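Local atomic coordinates of hypothetical protein (Ruminococcus gnavus, PDB entry 4GL6), a protein that is of unknown function, a member of the DUF5037 family found in the gut bacterium Ruminococcus gnavus. Residues Y145-A148 against S149-K152. Sequence-based numbering, arbitrary orientation.
Sequences YIDA and STMK
Asp147 is hydrogen-bonded to Ser149 through its carboxylate and to Thr150 through its backbone carbonyl. The backbone N of Ser149 donates to Asp147 OD1 (3.1 Å), and this bond, from an amide to the side-chain oxygen two residues earlier, forms an Asx turn. The amide reaches OD1 from the anti side, somewhat out of the carboxylate plane. Ser149 OG also donates to Asp147 OD1, but the modelled 2.5 Å is very short and its exact length doubtful. With CG anti to the backbone N (chi1 -179°), the carboxylate lies on the carbonyl side, where the Ser149 amide can meet OD1. At the backbone, Asp147 O receives N of Thr150 (3.1 Å, N-H...O 153°), closing a beta turn whose inner residues, Ala148 and Ser149, have type I-like torsions. That donor stands above the carbonyl plane, 51° out of it, whereas Thr150 OG1 gives its hydrogen to Asp147 O (2.8 Å) from nearer the plane. Beyond these hydrogen bonds, the bent selenomethionine Met151 brings SE to 3.9 Å from Ile146 CG2, their side chains crossing at about a right angle.

In the next shell, His184 ND1 bonds Asp147 OD2, tying the end of strand 140-147 to helix 184-194, and backbone N of Asn98 bonds Thr150 OG1. Paired donors on Asp147 O, and the amide on OD1, are consistent with a well-defined turn; the carboxylate's negative charge is probably stabilised by the hydroxyl, amide and imidazole around it.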
loop_
_atom_site.group_PDB
_atom_site.type_symbol
_atom_site.label_atom_id
_atom_site.label_comp_id
_atom_site.label_asym_id
_atom_site.label_seq_id
_atom_site.Cartn_x
_atom_site.Cartn_y
_atom_site.Cartn_z
ATOM N N TYR A 145 -7.118 -4.951 -6.525
ATOM C CA TYR A 145 -8.289 -4.619 -7.346
ATOM C C TYR A 145 -8.107 -5.279 -8.721
ATOM O O TYR A 145 -7.184 -4.911 -9.436
ATOM C CB TYR A 145 -8.405 -3.086 -7.452
ATOM C CG TYR A 145 -8.615 -2.438 -6.095
ATOM C CD1 TYR A 145 -9.882 -2.403 -5.512
ATOM C CD2 TYR A 145 -7.543 -1.922 -5.369
ATOM C CE1 TYR A 145 -10.083 -1.851 -4.257
ATOM C CE2 TYR A 145 -7.731 -1.364 -4.110
ATOM C CZ TYR A 145 -9.008 -1.331 -3.559
ATOM O OH TYR A 145 -9.222 -0.781 -2.320
ATOM N N ILE A 146 -8.947 -6.273 -9.052
ATOM C CA ILE A 146 -8.858 -7.038 -10.301
ATOM C C ILE A 146 -9.990 -6.697 -11.265
ATOM O O ILE A 146 -11.132 -6.532 -10.838
ATOM C CB ILE A 146 -8.936 -8.563 -10.029
ATOM C CG1 ILE A 146 -7.773 -9.023 -9.145
ATOM C CG2 ILE A 146 -8.901 -9.343 -11.341
ATOM C CD1 ILE A 146 -7.843 -10.484 -8.753
ATOM N N ASP A 147 -9.656 -6.611 -12.558
ATOM C CA ASP A 147 -10.631 -6.421 -13.641
ATOM C C ASP A 147 -11.114 -7.837 -13.882
ATOM O O ASP A 147 -10.397 -8.659 -14.463
ATOM C CB ASP A 147 -9.961 -5.818 -14.885
ATOM C CG ASP A 147 -10.919 -5.572 -16.034
ATOM O OD1 ASP A 147 -12.021 -6.165 -16.060
ATOM O OD2 ASP A 147 -10.544 -4.775 -16.932
ATOM N N ALA A 148 -12.320 -8.126 -13.393
ATOM C CA ALA A 148 -12.911 -9.473 -13.469
ATOM C C ALA A 148 -13.159 -9.950 -14.891
ATOM O O ALA A 148 -13.226 -11.136 -15.112
ATOM C CB ALA A 148 -14.188 -9.550 -12.637
ATOM N N SER A 149 -13.283 -9.034 -15.848
ATOM C CA SER A 149 -13.434 -9.410 -17.262
ATOM C C SER A 149 -12.170 -10.066 -17.851
ATOM O O SER A 149 -12.265 -10.838 -18.800
ATOM C CB SER A 149 -13.803 -8.184 -18.107
ATOM O OG SER A 149 -12.748 -7.240 -18.139
ATOM N N THR A 150 -11.009 -9.768 -17.258
ATOM C CA THR A 150 -9.711 -10.222 -17.735
ATOM C C THR A 150 -9.097 -11.374 -16.917
ATOM O O THR A 150 -7.870 -11.414 -16.774
ATOM C CB THR A 150 -8.737 -9.018 -17.760
ATOM O OG1 THR A 150 -8.398 -8.646 -16.419
ATOM C CG2 THR A 150 -9.347 -7.826 -18.505
HETATM N N MSE A 151 -9.914 -12.297 -16.381
HETATM C CA MSE A 151 -9.377 -13.473 -15.634
HETATM C C MSE A 151 -8.681 -14.409 -16.631
HETATM O O MSE A 151 -9.129 -14.529 -17.770
HETATM C CB MSE A 151 -10.463 -14.295 -14.917
HETATM C CG MSE A 151 -11.305 -13.569 -13.908
HETATM SE SE MSE A 151 -10.364 -12.760 -12.439
HETATM C CE MSE A 151 -9.633 -14.343 -11.547
ATOM N N LYS A 152 -7.610 -15.074 -16.192
ATOM C CA LYS A 152 -6.821 -15.990 -17.041
ATOM C C LYS A 152 -7.231 -17.477 -16.926
ATOM O O LYS A 152 -6.469 -18.366 -17.338
ATOM C CB LYS A 152 -5.311 -15.795 -16.775
ATOM C CG LYS A 152 -4.765 -14.470 -17.279
ATOM C CD LYS A 152 -3.245 -14.365 -17.199
ATOM C CE LYS A 152 -2.743 -13.145 -17.961
ATOM N NZ LYS A 152 -1.262 -13.012 -17.988
#